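Local structure of enoyl-[acyl-carrier-protein] reductase [FMN] (Thermotoga maritima, 5GVJ) at residues 150-153 and 154-158. The protein probably reduces enoyl-acyl-carrier-protein thioesters in fatty acid synthesis, as an FMN-dependent, NADH-using enoyl reductase of the nitronate monooxygenase-like TIM-barrel family. The protein carries 1 engineered substitution. Residues are numbered along the deposited sequence; the frame is centred on the assembly and turned at random.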
ATOM      1  N   VAL A 150      -6.319  -5.257  -4.638  1.00 19.88           N
ATOM      2  CA  VAL A 150      -5.070  -5.389  -3.892  1.00 19.83           C
ATOM      3  C   VAL A 150      -4.376  -4.033  -3.810  1.00 18.99           C
ATOM      4  O   VAL A 150      -4.363  -3.266  -4.784  1.00 15.69           O
ATOM      5  CB  VAL A 150      -4.162  -6.444  -4.550  1.00 17.15           C
ATOM      6  CG1 VAL A 150      -2.963  -6.755  -3.646  1.00 14.19           C
ATOM      7  CG2 VAL A 150      -4.958  -7.712  -4.848  1.00 19.31           C
ATOM      8  N   THR A 151      -3.781  -3.737  -2.652  1.00 16.59           N
ATOM      9  CA  THR A 151      -3.033  -2.496  -2.495  1.00 16.44           C
ATOM     10  C   THR A 151      -1.641  -2.627  -3.096  1.00 15.30           C
ATOM     11  O   THR A 151      -1.134  -3.726  -3.325  1.00 14.02           O
ATOM     12  CB  THR A 151      -2.882  -2.108  -1.025  1.00 14.87           C
ATOM     13  OG1 THR A 151      -2.000  -3.045  -0.399  1.00 15.47           O
ATOM     14  CG2 THR A 151      -4.237  -2.111  -0.314  1.00 14.95           C
ATOM     15  N   THR A 152      -1.008  -1.473  -3.316  1.00 14.78           N
ATOM     16  CA  THR A 152       0.321  -1.450  -3.928  1.00 14.64           C
ATOM     17  C   THR A 152       1.332  -2.211  -3.088  1.00 14.99           C
ATOM     18  O   THR A 152       2.149  -2.973  -3.622  1.00 13.80           O
ATOM     19  CB  THR A 152       0.775  -0.002  -4.118  1.00 13.73           C
ATOM     20  OG1 THR A 152      -0.127   0.651  -5.007  1.00 15.25           O
ATOM     21  CG2 THR A 152       2.186   0.069  -4.710  1.00 13.66           C
ATOM     22  N   PHE A 153       1.295  -2.005  -1.769  1.00 14.53           N
ATOM     23  CA  PHE A 153       2.303  -2.580  -0.891  1.00 15.14           C
ATOM     24  C   PHE A 153       2.368  -4.085  -1.046  1.00 15.49           C
ATOM     25  O   PHE A 153       3.456  -4.673  -1.070  1.00 12.66           O
ATOM     26  CB  PHE A 153       1.991  -2.215   0.560  1.00 16.62           C
ATOM     27  CG  PHE A 153       3.192  -2.160   1.423  1.00 15.02           C
ATOM     28  CD1 PHE A 153       3.892  -0.975   1.567  1.00 15.64           C
ATOM     29  CD2 PHE A 153       3.647  -3.296   2.063  1.00 17.10           C
ATOM     30  CE1 PHE A 153       5.025  -0.927   2.346  1.00 16.16           C
ATOM     31  CE2 PHE A 153       4.769  -3.252   2.852  1.00 21.69           C
ATOM     32  CZ  PHE A 153       5.461  -2.060   2.992  1.00 18.71           C
ATOM     33  N   VAL A 154       1.204  -4.722  -1.153  1.00 13.48           N
ATOM     34  CA  VAL A 154       1.130  -6.169  -1.306  1.00 11.59           C
ATOM     35  C   VAL A 154       1.346  -6.573  -2.762  1.00 14.05           C
ATOM     36  O   VAL A 154       2.092  -7.513  -3.070  1.00 14.00           O
ATOM     37  CB  VAL A 154      -0.229  -6.667  -0.781  1.00 13.17           C
ATOM     38  CG1 VAL A 154      -0.443  -8.132  -1.154  1.00 14.89           C
ATOM     39  CG2 VAL A 154      -0.334  -6.464   0.749  1.00 13.94           C
ATOM     40  N   LEU A 155       0.674  -5.881  -3.678  1.00 12.08           N
ATOM     41  CA  LEU A 155       0.622  -6.327  -5.068  1.00 14.55           C
ATOM     42  C   LEU A 155       1.996  -6.299  -5.727  1.00 14.50           C
ATOM     43  O   LEU A 155       2.392  -7.255  -6.400  1.00 14.57           O
ATOM     44  CB  LEU A 155      -0.354  -5.455  -5.847  1.00 12.69           C
ATOM     45  CG  LEU A 155      -0.527  -5.839  -7.313  1.00 14.96           C
ATOM     46  CD1 LEU A 155      -1.299  -7.148  -7.432  1.00 16.07           C
ATOM     47  CD2 LEU A 155      -1.253  -4.698  -8.028  1.00 14.91           C
ATOM     48  N   VAL A 156       2.728  -5.195  -5.576  1.00 13.54           N
ATOM     49  CA  VAL A 156       4.041  -5.105  -6.205  1.00 13.80           C
ATOM     50  C   VAL A 156       4.953  -6.219  -5.705  1.00 14.95           C
ATOM     51  O   VAL A 156       5.715  -6.806  -6.478  1.00 15.12           O
ATOM     52  CB  VAL A 156       4.663  -3.718  -5.964  1.00 12.39           C
ATOM     53  CG1 VAL A 156       6.098  -3.670  -6.490  1.00 13.48           C
ATOM     54  CG2 VAL A 156       3.818  -2.649  -6.625  1.00 10.94           C
ATOM     55  N   ASN A 157       4.893  -6.517  -4.402  1.00 13.37           N
ATOM     56  CA  ASN A 157       5.724  -7.571  -3.828  1.00 12.29           C
ATOM     57  C   ASN A 157       5.402  -8.915  -4.467  1.00 14.67           C
ATOM     58  O   ASN A 157       6.298  -9.613  -4.951  1.00 15.97           O
ATOM     59  CB  ASN A 157       5.505  -7.608  -2.312  1.00 15.34           C
ATOM     60  CG  ASN A 157       6.442  -8.575  -1.588  1.00 17.09           C
ATOM     61  OD1 ASN A 157       7.144  -9.374  -2.208  1.00 17.80           O
ATOM     62  ND2 ASN A 157       6.461  -8.485  -0.254  1.00 16.26           N
ATOM     63  N   LYS A 158       4.118  -9.285  -4.499  1.00 11.69           N
ATOM     64  CA  LYS A 158       3.761 -10.610  -5.003  1.00 13.40           C
ATOM     65  C   LYS A 158       4.011 -10.709  -6.501  1.00 17.02           C
ATOM     66  O   LYS A 158       4.550 -11.711  -6.983  1.00 18.58           O
ATOM     67  CB  LYS A 158       2.295 -10.919  -4.689  1.00 12.05           C
ATOM     68  CG  LYS A 158       1.803 -12.257  -5.239  1.00 14.98           C
ATOM     69  CD  LYS A 158       2.594 -13.425  -4.638  1.00 21.96           C
ATOM     70  CE  LYS A 158       1.928 -14.765  -4.937  1.00 24.85           C
ATOM     71  NZ  LYS A 158       2.864 -15.911  -4.738  1.00 22.14           N
TER
HETATM   72  O   HOH W   1       4.241  -6.470   0.885  1.00 14.18           O
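At the N-terminus of helix 152-162, the helix that links strands 136-139 and 167-170 of the TIM barrel, the N-cap residue T151 meets V154 and L155. T151 O accepts a hydrogen bond from L155 N at 2.8 Å and a weak second bond from V154 N. One residue on, V156 N donates to T152 O at 3.0 Å. Just before the cap, V150 turns a methyl back toward the helix: chi1 of -170° sets CG1 anti to the backbone N and 3.7 Å from L155 CB, the two side chains crossing at about a right angle. The same methyl meets V154 CG1. T152 and V156 run side by side, with T152 CG2 and V156 CG2 3.7 Å apart, while T152 OG1 bonds to G171 O, in the residue before G172, which binds FMN in this protein although none is bound to this chain in the model. T151 OG1 is hydrogen-bonded to E142 OE2 of the second subunit, whose I217 packs on V154, so this helix start is part of the dimer interface. Farther along, a water donates to F153 O at 2.8 Å and accepts from N157 ND2 at 3.2 Å.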